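Local coordinates for ubiquitin-conjugating enzyme E2-21 kDa (Pichia angusta, PDB 5NL8), which accepts activated ubiquitin as a thioester from the E1 enzyme and attaches it to other proteins, probably serving peroxisome biogenesis through ubiquitination of a peroxisomal import receptor, at residues E88-R91 and Q92-K96; Y106-H110 and P111-F115; L155-D158 and M159-L163; K172-V175 and H176-A180. All coordinates share one frame; numbering follows the deposited sequence.

Interaction 1 (E88-R91 and Q92-K96); sequences EKIR and QLQRK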
loop_
_atom_site.group_PDB
_atom_site.type_symbol
_atom_site.label_atom_id
_atom_site.label_comp_id
_atom_site.label_asym_id
_atom_site.label_seq_id
_atom_site.Cartn_x
_atom_site.Cartn_y
_atom_site.Cartn_z
ATOM N N GLU A 88 13.698 10.561 12.012
ATOM C CA GLU A 88 14.561 11.687 11.674
ATOM C C GLU A 88 14.254 12.230 10.276
ATOM O O GLU A 88 13.982 13.428 10.098
ATOM C CB GLU A 88 16.024 11.264 11.770
ATOM C CG GLU A 88 17.012 12.294 11.284
ATOM C CD GLU A 88 17.068 13.506 12.180
ATOM O OE1 GLU A 88 17.031 13.328 13.415
ATOM O OE2 GLU A 88 17.147 14.636 11.654
ATOM N N LYS A 89 14.282 11.337 9.292
ATOM C CA LYS A 89 13.963 11.700 7.915
ATOM C C LYS A 89 12.572 12.322 7.799
ATOM O O LYS A 89 12.392 13.324 7.110
ATOM C CB LYS A 89 14.063 10.476 7.003
ATOM C CG LYS A 89 13.608 10.729 5.570
ATOM C CD LYS A 89 14.058 9.613 4.641
ATOM C CE LYS A 89 13.706 9.930 3.197
ATOM N NZ LYS A 89 14.142 8.848 2.282
ATOM N N ILE A 90 11.592 11.725 8.475
ATOM C CA ILE A 90 10.219 12.207 8.384
ATOM C C ILE A 90 10.131 13.626 8.909
ATOM O O ILE A 90 9.513 14.497 8.291
ATOM C CB ILE A 90 9.240 11.313 9.164
ATOM C CG1 ILE A 90 9.151 9.929 8.515
ATOM C CG2 ILE A 90 7.863 11.960 9.219
ATOM C CD1 ILE A 90 8.221 8.971 9.233
ATOM N N ARG A 91 10.777 13.858 10.045
ATOM C CA ARG A 91 10.737 15.172 10.664
ATOM C C ARG A 91 11.436 16.202 9.780
ATOM O O ARG A 91 11.005 17.351 9.700
ATOM C CB ARG A 91 11.368 15.122 12.052
ATOM C CG ARG A 91 11.475 16.462 12.744
ATOM C CD ARG A 91 12.137 16.351 14.117
ATOM N NE ARG A 91 13.597 16.481 14.100
ATOM C CZ ARG A 91 14.458 15.541 13.707
ATOM N NH1 ARG A 91 15.761 15.794 13.737
ATOM N NH2 ARG A 91 14.038 14.344 13.316
ATOM N N GLN A 92 12.504 15.793 9.104
ATOM C CA GLN A 92 13.136 16.692 8.143
ATOM C C GLN A 92 12.211 17.002 6.966
ATOM O O GLN A 92 12.184 18.131 6.473
ATOM C CB GLN A 92 14.448 16.106 7.636
ATOM C CG GLN A 92 15.485 15.942 8.724
ATOM C CD GLN A 92 16.798 15.429 8.190
ATOM O OE1 GLN A 92 17.377 14.489 8.733
ATOM N NE2 GLN A 92 17.283 16.051 7.121
ATOM N N LEU A 93 11.450 16.006 6.524
ATOM C CA LEU A 93 10.496 16.203 5.432
ATOM C C LEU A 93 9.368 17.146 5.835
ATOM O O LEU A 93 8.855 17.899 5.012
ATOM C CB LEU A 93 9.905 14.868 4.971
ATOM C CG LEU A 93 10.816 13.903 4.208
ATOM C CD1 LEU A 93 10.069 12.629 3.841
ATOM C CD2 LEU A 93 11.377 14.574 2.962
ATOM N N GLN A 94 8.989 17.100 7.108
ATOM C CA GLN A 94 7.868 17.891 7.600
ATOM C C GLN A 94 8.186 19.388 7.666
ATOM O O GLN A 94 7.278 20.216 7.673
ATOM C CB GLN A 94 7.431 17.383 8.978
ATOM C CG GLN A 94 6.651 16.074 8.934
ATOM C CD GLN A 94 6.401 15.494 10.312
ATOM O OE1 GLN A 94 7.121 15.797 11.263
ATOM N NE2 GLN A 94 5.371 14.657 10.429
ATOM N N ARG A 95 9.469 19.733 7.702
ATOM C CA ARG A 95 9.873 21.136 7.766
ATOM C C ARG A 95 9.931 21.780 6.384
ATOM O O ARG A 95 10.170 22.982 6.259
ATOM C CB ARG A 95 11.231 21.274 8.454
ATOM C CG ARG A 95 11.223 20.915 9.927
ATOM C CD ARG A 95 12.638 20.790 10.456
ATOM N NE ARG A 95 12.666 20.395 11.861
ATOM C CZ ARG A 95 13.635 19.671 12.411
ATOM N NH1 ARG A 95 14.657 19.257 11.675
ATOM N NH2 ARG A 95 13.579 19.360 13.697
ATOM N N LYS A 96 9.718 20.977 5.349
ATOM C CA LYS A 96 9.712 21.487 3.986
ATOM C C LYS A 96 8.293 21.519 3.433
ATOM O O LYS A 96 8.040 22.096 2.375
ATOM C CB LYS A 96 10.612 20.633 3.088
ATOM C CG LYS A 96 12.098 20.799 3.365
ATOM C CD LYS A 96 12.888 20.929 2.071
ATOM C CE LYS A 96 14.133 21.782 2.269
ATOM N NZ LYS A 96 15.359 21.103 1.768
#

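Interaction 2 (Y106-H110 and P111-F115); sequences YKMPH and PNVNF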
loop_
_atom_site.group_PDB
_atom_site.type_symbol
_atom_site.label_atom_id
_atom_site.label_comp_id
_atom_site.label_asym_id
_atom_site.label_seq_id
_atom_site.Cartn_x
_atom_site.Cartn_y
_atom_site.Cartn_z
ATOM N N TYR A 106 4.115 8.055 6.536
ATOM C CA TYR A 106 5.294 7.234 6.271
ATOM C C TYR A 106 5.610 6.228 7.376
ATOM O O TYR A 106 6.763 5.836 7.553
ATOM C CB TYR A 106 6.510 8.128 6.026
ATOM C CG TYR A 106 6.445 8.862 4.712
ATOM C CD1 TYR A 106 6.647 8.190 3.514
ATOM C CD2 TYR A 106 6.174 10.223 4.663
ATOM C CE1 TYR A 106 6.587 8.850 2.308
ATOM C CE2 TYR A 106 6.111 10.893 3.457
ATOM C CZ TYR A 106 6.320 10.201 2.284
ATOM O OH TYR A 106 6.262 10.853 1.076
ATOM N N LYS A 107 4.583 5.822 8.115
ATOM C CA LYS A 107 4.674 4.691 9.033
ATOM C C LYS A 107 3.425 3.833 8.843
ATOM O O LYS A 107 2.324 4.368 8.736
ATOM C CB LYS A 107 4.793 5.159 10.488
ATOM C CG LYS A 107 6.081 5.901 10.834
ATOM C CD LYS A 107 7.268 4.955 10.978
ATOM C CE LYS A 107 8.480 5.685 11.547
ATOM N NZ LYS A 107 9.691 4.813 11.618
ATOM N N MET A 108 3.587 2.513 8.782
ATOM C CA MET A 108 2.436 1.627 8.607
ATOM C C MET A 108 2.346 0.585 9.721
ATOM O O MET A 108 2.998 -0.458 9.662
ATOM C CB MET A 108 2.487 0.937 7.237
ATOM C CG MET A 108 1.471 -0.200 7.047
ATOM S SD MET A 108 -0.220 0.196 7.546
ATOM C CE MET A 108 -0.691 1.307 6.230
ATOM N N PRO A 109 1.537 0.874 10.751
ATOM C CA PRO A 109 1.266 -0.081 11.830
ATOM C C PRO A 109 0.119 -1.020 11.466
ATOM O O PRO A 109 -1.043 -0.610 11.404
ATOM C CB PRO A 109 0.899 0.821 13.008
ATOM C CG PRO A 109 0.294 2.019 12.375
ATOM C CD PRO A 109 0.941 2.194 11.023
ATOM N N HIS A 110 0.454 -2.281 11.228
ATOM C CA HIS A 110 -0.517 -3.249 10.749
ATOM C C HIS A 110 -0.026 -4.653 11.064
ATOM O O HIS A 110 1.168 -4.930 10.953
ATOM C CB HIS A 110 -0.744 -3.075 9.241
ATOM C CG HIS A 110 -1.840 -3.928 8.684
ATOM N ND1 HIS A 110 -1.680 -5.275 8.430
ATOM C CD2 HIS A 110 -3.109 -3.626 8.318
ATOM C CE1 HIS A 110 -2.805 -5.763 7.938
ATOM N NE2 HIS A 110 -3.685 -4.784 7.858
ATOM N N PRO A 111 -0.942 -5.536 11.480
ATOM C CA PRO A 111 -0.631 -6.926 11.827
ATOM C C PRO A 111 0.199 -7.676 10.779
ATOM O O PRO A 111 1.026 -8.507 11.161
ATOM C CB PRO A 111 -2.015 -7.556 11.971
ATOM C CG PRO A 111 -2.859 -6.436 12.486
ATOM C CD PRO A 111 -2.341 -5.194 11.798
ATOM N N ASN A 112 0.002 -7.384 9.496
ATOM C CA ASN A 112 0.693 -8.121 8.437
ATOM C C ASN A 112 1.820 -7.328 7.764
ATOM O O ASN A 112 2.214 -7.632 6.637
ATOM C CB ASN A 112 -0.311 -8.576 7.373
ATOM C CG ASN A 112 -1.445 -9.405 7.951
ATOM O OD1 ASN A 112 -2.587 -8.949 8.024
ATOM N ND2 ASN A 112 -1.139 -10.632 8.352
ATOM N N VAL A 113 2.334 -6.315 8.454
ATOM C CA VAL A 113 3.394 -5.472 7.905
ATOM C C VAL A 113 4.569 -5.312 8.872
ATOM O O VAL A 113 4.376 -5.020 10.053
ATOM C CB VAL A 113 2.856 -4.064 7.536
ATOM C CG1 VAL A 113 3.987 -3.146 7.089
ATOM C CG2 VAL A 113 1.789 -4.160 6.454
ATOM N N ASN A 114 5.783 -5.511 8.364
ATOM C CA ASN A 114 7.004 -5.234 9.117
ATOM C C ASN A 114 7.141 -3.735 9.370
ATOM O O ASN A 114 7.319 -2.958 8.434
ATOM C CB ASN A 114 8.227 -5.771 8.361
ATOM C CG ASN A 114 9.514 -5.703 9.178
ATOM O OD1 ASN A 114 9.855 -4.668 9.749
ATOM N ND2 ASN A 114 10.237 -6.815 9.228
ATOM N N PHE A 115 7.061 -3.335 10.636
ATOM C CA PHE A 115 7.024 -1.916 10.982
ATOM C C PHE A 115 8.300 -1.171 10.586
ATOM O O PHE A 115 8.265 0.031 10.325
ATOM C CB PHE A 115 6.766 -1.740 12.482
ATOM C CG PHE A 115 6.572 -0.308 12.902
ATOM C CD1 PHE A 115 5.322 0.287 12.829
ATOM C CD2 PHE A 115 7.640 0.441 13.364
ATOM C CE1 PHE A 115 5.142 1.606 13.215
ATOM C CE2 PHE A 115 7.468 1.758 13.751
ATOM C CZ PHE A 115 6.216 2.341 13.678
HETATM O O HOH W 1 10.111 1.997 11.236
HETATM O O HOH W 2 3.392 -2.664 11.230
HETATM O O HOH W 3 5.948 1.782 10.064
#

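Interaction 3 (L155-D158 and M159-L163); sequences LNID and MANLL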
loop_
_atom_site.group_PDB
_atom_site.type_symbol
_atom_site.label_atom_id
_atom_site.label_comp_id
_atom_site.label_asym_id
_atom_site.label_seq_id
_atom_site.Cartn_x
_atom_site.Cartn_y
_atom_site.Cartn_z
ATOM N N LEU A 155 3.447 -9.926 11.180
ATOM C CA LEU A 155 4.796 -9.372 11.151
ATOM C C LEU A 155 4.916 -8.284 12.209
ATOM O O LEU A 155 6.013 -7.817 12.520
ATOM C CB LEU A 155 5.139 -8.810 9.767
ATOM C CG LEU A 155 5.138 -9.803 8.603
ATOM C CD1 LEU A 155 5.604 -9.131 7.320
ATOM C CD2 LEU A 155 6.003 -11.007 8.926
ATOM N N ASN A 156 3.770 -7.876 12.744
ATOM C CA ASN A 156 3.718 -6.965 13.879
ATOM C C ASN A 156 2.931 -7.626 15.003
ATOM O O ASN A 156 1.709 -7.718 14.938
ATOM C CB ASN A 156 3.091 -5.623 13.482
ATOM C CG ASN A 156 3.140 -4.584 14.605
ATOM O OD1 ASN A 156 2.944 -4.902 15.780
ATOM N ND2 ASN A 156 3.402 -3.335 14.239
ATOM N N ILE A 157 3.643 -8.075 16.034
ATOM C CA ILE A 157 3.042 -8.847 17.119
ATOM C C ILE A 157 2.002 -8.060 17.919
ATOM O O ILE A 157 0.915 -8.566 18.192
ATOM C CB ILE A 157 4.122 -9.370 18.089
ATOM C CG1 ILE A 157 5.113 -10.263 17.346
ATOM C CG2 ILE A 157 3.486 -10.137 19.237
ATOM C CD1 ILE A 157 4.461 -11.428 16.633
ATOM N N ASP A 158 2.339 -6.826 18.283
ATOM C CA ASP A 158 1.467 -5.996 19.114
ATOM C C ASP A 158 0.102 -5.732 18.471
ATOM O O ASP A 158 -0.937 -5.875 19.121
ATOM C CB ASP A 158 2.151 -4.663 19.432
ATOM C CG ASP A 158 3.337 -4.822 20.372
ATOM O OD1 ASP A 158 3.264 -5.658 21.299
ATOM O OD2 ASP A 158 4.343 -4.107 20.182
ATOM N N MET A 159 0.107 -5.339 17.200
ATOM C CA MET A 159 -1.140 -5.071 16.492
ATOM C C MET A 159 -1.966 -6.348 16.342
ATOM O O MET A 159 -3.174 -6.350 16.602
ATOM C CB MET A 159 -0.862 -4.449 15.123
ATOM C CG MET A 159 -0.157 -3.101 15.185
ATOM S SD MET A 159 -1.150 -1.805 15.951
ATOM C CE MET A 159 -2.395 -1.534 14.693
ATOM N N ALA A 160 -1.306 -7.434 15.942
ATOM C CA ALA A 160 -1.979 -8.719 15.779
ATOM C C ALA A 160 -2.633 -9.183 17.080
ATOM O O ALA A 160 -3.741 -9.717 17.067
ATOM C CB ALA A 160 -1.003 -9.770 15.275
ATOM N N ASN A 161 -1.953 -8.973 18.203
ATOM C CA ASN A 161 -2.508 -9.356 19.499
ATOM C C ASN A 161 -3.634 -8.433 19.944
ATOM O O ASN A 161 -4.603 -8.881 20.560
ATOM C CB ASN A 161 -1.414 -9.386 20.566
ATOM C CG ASN A 161 -0.475 -10.563 20.398
ATOM O OD1 ASN A 161 -0.788 -11.527 19.700
ATOM N ND2 ASN A 161 0.683 -10.491 21.043
ATOM N N LEU A 162 -3.501 -7.144 19.643
ATOM C CA LEU A 162 -4.571 -6.195 19.918
ATOM C C LEU A 162 -5.833 -6.658 19.211
ATOM O O LEU A 162 -6.923 -6.644 19.784
ATOM C CB LEU A 162 -4.192 -4.783 19.463
ATOM C CG LEU A 162 -3.415 -3.920 20.460
ATOM C CD1 LEU A 162 -3.008 -2.618 19.807
ATOM C CD2 LEU A 162 -4.235 -3.660 21.716
ATOM N N LEU A 163 -5.667 -7.095 17.967
ATOM C CA LEU A 163 -6.789 -7.585 17.181
ATOM C C LEU A 163 -7.313 -8.913 17.734
ATOM O O LEU A 163 -8.520 -9.150 17.761
ATOM C CB LEU A 163 -6.378 -7.737 15.716
ATOM C CG LEU A 163 -7.510 -7.902 14.703
ATOM C CD1 LEU A 163 -8.203 -6.569 14.470
ATOM C CD2 LEU A 163 -6.979 -8.468 13.399
HETATM O O HOH W 4 1.214 -8.027 22.694
#

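Interaction 4 (K172-V175 and H176-A180); sequences KDLV and HYYIA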
loop_
_atom_site.group_PDB
_atom_site.type_symbol
_atom_site.label_atom_id
_atom_site.label_comp_id
_atom_site.label_asym_id
_atom_site.label_seq_id
_atom_site.Cartn_x
_atom_site.Cartn_y
_atom_site.Cartn_z
ATOM N N LYS A 172 -7.375 1.344 16.801
ATOM C CA LYS A 172 -7.768 2.580 16.132
ATOM C C LYS A 172 -6.941 3.775 16.600
ATOM O O LYS A 172 -6.456 4.559 15.785
ATOM C CB LYS A 172 -9.256 2.864 16.366
ATOM C CG LYS A 172 -10.207 2.066 15.484
ATOM C CD LYS A 172 -11.657 2.308 15.893
ATOM C CE LYS A 172 -12.616 1.377 15.161
ATOM N NZ LYS A 172 -12.373 1.354 13.690
ATOM N N ASP A 173 -6.788 3.907 17.915
ATOM C CA ASP A 173 -6.041 5.018 18.504
ATOM C C ASP A 173 -4.580 5.026 18.064
ATOM O O ASP A 173 -4.006 6.087 17.816
ATOM C CB ASP A 173 -6.116 4.965 20.029
ATOM C CG ASP A 173 -7.461 5.409 20.563
ATOM O OD1 ASP A 173 -7.617 5.472 21.801
ATOM O OD2 ASP A 173 -8.360 5.701 19.745
ATOM N N LEU A 174 -3.986 3.842 17.973
ATOM C CA LEU A 174 -2.600 3.718 17.538
ATOM C C LEU A 174 -2.455 4.165 16.079
ATOM O O LEU A 174 -1.601 5.011 15.752
ATOM C CB LEU A 174 -2.116 2.278 17.717
ATOM C CG LEU A 174 -0.679 2.054 18.192
ATOM C CD1 LEU A 174 -0.335 2.963 19.361
ATOM C CD2 LEU A 174 -0.482 0.600 18.572
ATOM N N VAL A 175 -3.301 3.612 15.207
ATOM C CA VAL A 175 -3.258 3.987 13.791
ATOM C C VAL A 175 -3.446 5.498 13.626
ATOM O O VAL A 175 -2.681 6.156 12.912
ATOM C CB VAL A 175 -4.327 3.240 12.966
ATOM C CG1 VAL A 175 -4.250 3.644 11.509
ATOM C CG2 VAL A 175 -4.144 1.732 13.101
ATOM N N HIS A 176 -4.450 6.043 14.309
ATOM C CA HIS A 176 -4.703 7.483 14.309
ATOM C C HIS A 176 -3.471 8.270 14.760
ATOM O O HIS A 176 -3.149 9.314 14.185
ATOM C CB HIS A 176 -5.898 7.826 15.209
ATOM C CG HIS A 176 -7.225 7.463 14.621
ATOM N ND1 HIS A 176 -8.396 7.473 15.358
ATOM C CD2 HIS A 176 -7.577 7.080 13.372
ATOM C CE1 HIS A 176 -9.402 7.112 14.585
ATOM N NE2 HIS A 176 -8.934 6.867 13.374
ATOM N N TYR A 177 -2.786 7.768 15.784
ATOM C CA TYR A 177 -1.573 8.417 16.279
ATOM C C TYR A 177 -0.502 8.510 15.199
ATOM O O TYR A 177 0.064 9.586 14.957
ATOM C CB TYR A 177 -1.014 7.673 17.492
ATOM C CG TYR A 177 0.333 8.187 17.962
ATOM C CD1 TYR A 177 0.441 9.392 18.649
ATOM C CD2 TYR A 177 1.497 7.464 17.724
ATOM C CE1 TYR A 177 1.670 9.863 19.084
ATOM C CE2 TYR A 177 2.732 7.928 18.156
ATOM C CZ TYR A 177 2.811 9.129 18.836
ATOM O OH TYR A 177 4.031 9.595 19.267
ATOM N N TYR A 178 -0.217 7.390 14.543
ATOM C CA TYR A 178 0.831 7.424 13.525
ATOM C C TYR A 178 0.418 8.268 12.315
ATOM O O TYR A 178 1.251 8.965 11.737
ATOM C CB TYR A 178 1.225 6.005 13.110
ATOM C CG TYR A 178 2.134 5.360 14.134
ATOM C CD1 TYR A 178 3.506 5.584 14.113
ATOM C CD2 TYR A 178 1.615 4.558 15.146
ATOM C CE1 TYR A 178 4.338 5.015 15.063
ATOM C CE2 TYR A 178 2.439 3.985 16.097
ATOM C CZ TYR A 178 3.799 4.217 16.051
ATOM O OH TYR A 178 4.613 3.644 16.996
ATOM N N ILE A 179 -0.863 8.239 11.955
ATOM C CA ILE A 179 -1.362 9.093 10.876
ATOM C C ILE A 179 -1.175 10.576 11.211
ATOM O O ILE A 179 -0.748 11.371 10.376
ATOM C CB ILE A 179 -2.856 8.831 10.581
ATOM C CG1 ILE A 179 -3.044 7.461 9.931
ATOM C CG2 ILE A 179 -3.429 9.910 9.669
ATOM C CD1 ILE A 179 -4.479 7.144 9.599
ATOM N N ALA A 180 -1.483 10.938 12.449
ATOM C CA ALA A 180 -1.438 12.334 12.860
ATOM C C ALA A 180 -0.014 12.852 13.053
ATOM O O ALA A 180 0.248 14.038 12.852
ATOM C CB ALA A 180 -2.238 12.524 14.135
#

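Interaction 1 (E88-R91 and Q92-K96)
R91 and R95 meet in a local, solvent-side contact, one turn apart along helix 87-94 and the residues that follow it. Their side chains run alongside each other in the same direction, guanidinium planes 87° apart. R95 NH2 comes to the edge of the R91 guanidinium, 2.9 Å from R91 NE, a close approach of two donors that is not a bond. CG of R91 lies over one face of the R95 group, offset toward its rim. R91 NH1 also bonds to E88 OE1 at 2.8 Å, on the syn side though out of the carboxylate plane, and more weakly to OE2, making a salt bridge. The bend at chi3 of R91 (89°) folds the guanidinium back toward that acid. With an alanine here, the E88 carboxylate would probably lose its charged mate and R95 the chain it lies along. Backbone bonds such as L93 N to K89 O carry the helix. Apolar I90 and L93 suit the inner side, packing on F85, while the Q94 amide reaches S183 and K181. The pair is probably tolerable because E88 offsets part of its charge: E88 OE2 lies 5.2 Å from R95 NH1, near enough that it may attract.

Interaction 2 (Y106-H110 and P111-F115)
H110 and N112 are joined by a side-chain-to-backbone hydrogen bond in which ND1 of the imidazole accepts N112 N at 2.9 Å. The bond is nearly straight (168°), and the donor is tilted 18° from the ring plane. Placing CG beside the carbonyl carbon (chi1 -174°) brings ND1 round to the following peptides. The second bond is the turn bond proper: V113 N to H110 O, 3.1 Å, with the donor well above the carbonyl plane. It closes a type I beta turn from H110 to V113, for which proline suits the second position because its phi is already fixed. Histidine, proline and asparagine in a row form the HPN signature of ubiquitin-conjugating enzymes, and the N112 side chain lies about 5 Å from that of C121, the predicted thioester residue. The N112 amide is turned by bonds from ND2 to the carbonyls of S153 and E150, while NE2 of H110 bonds to L145 O; all of these fix how the signature is set. Waters bridge the two arms of the loop: one takes a bond from K107 NZ, which also bonds to F85 O, and gives one to F115 O; another does the same from M108 N. Among the apolar contacts, P111 CD makes a CH-pi contact over one face of the H110 ring, 3.6 Å from its centroid. Farther along, M108 CG meets V113 CG1 at 3.9 Å. F115 turns its ring edge to P109 CA, and its CZ comes 3.9 Å from K107 CD, the two side chains crossing at about a right angle.

Interaction 3 (L155-D158 and M159-L163)
The carboxamide of N156 overlaps the first part of the M159 side chain, its CG standing 3.7 Å from M159 CG. N156 occupies the N-cap of helix 157-164, and its OD1 accepts M159 N at 3.2 Å along an almost straight line (176°), although the donor lies 52° out of the amide carbonyl plane. A chi1 of -174° carries the carboxamide away from its own backbone N and over the first turn. Asparagine suits the place because its short arm carries an acceptor to an N-H that has no earlier helical carbonyl to meet. The backbone O of N156 takes the next bond, from A160 N, and A160 CB packs against the same oxygen at 3.4 Å. I157 and N161 lie side by side, with I157 CG2 3.4 Å from N161 ND2; that amide nitrogen also donates to a water, which makes a weak bond to D158 OD1. M159 bends inward at chi2 and chi3 to reach Y171, L174 and V175 on helix 168-181. With the amide gone to an alanine, M159 N is likely to lose its capping acceptor and the methionine stem its neighbour. The chemistry thus divides by side: a mixed outer side, with I157 beside N161, D158 and a water, an apolar inner one led by M159, and a first turn whose N-H groups are probably eased by the neutral OD1 of N156, and perhaps by the D158 carboxylate.

Interaction 4 (K172-V175 and H176-A180)
H176 starts the second half of a regular alpha-helical run within helix 168-181, the last helix of the UBC fold. Its N donates to K172 O at 2.9 Å (169°), and the same carbonyl oxygen stands over one face of the imidazole, offset toward the rim, because chi1 (-74°) swings the ring back along the helix. D173 OD2 is 4.7 Å from H176 ND1, close enough for a mild electrostatic influence if the histidine is protonated. A polar ring suits this exposed side. Y177 follows, bonding through N to D173 O; its first carbon, CB, packs 3.2 Å from L174 O, and the ring then leads outward on the exposed side, where its CD2 lies over one face of the neighbouring Y178 ring. Y178 N bonds to L174 O, and that oxygen also meets the edge of the Y178 ring, 3.3 Å from CD2. On the same ring CE2 touches L174 CG at 4.2 Å. An aromatic residue fits here because the ring is also met by F115, edge-to-face, and by Y182. I179 N bonds to V175 O, and the branched pair V175 and I179 covers the side of the helix facing F58 and A61, as beta-branched hydrocarbon can do without a polar end to satisfy. I179 CD1 comes 4.0 Å from V175 CG1, while I179 CG1 rests 3.3 Å from V175 O.

In the fold
Interaction 2 is the central one, touching each of the other three. P111 O probably accepts L155 N at 2.8 Å and N156 N at 3.2 Å, tying the HPN turn to the cap of interaction 3; L155 also packs on the predicted thioester residue C121, and the N156 side chain is about 10 Å from that of the cysteine. Toward interaction 4, F115 CZ comes 3.5 Å from Y178 CE1. Interactions 3 and 4 join through successive helices, with M159 SD 3.6 Å from L174 CD2. Interaction 1 reaches interaction 2 where I90 CD1 meets Y106 CB at 3.7 Å, yet its centre is 28 Å from that of interaction 3, away from the predicted active site.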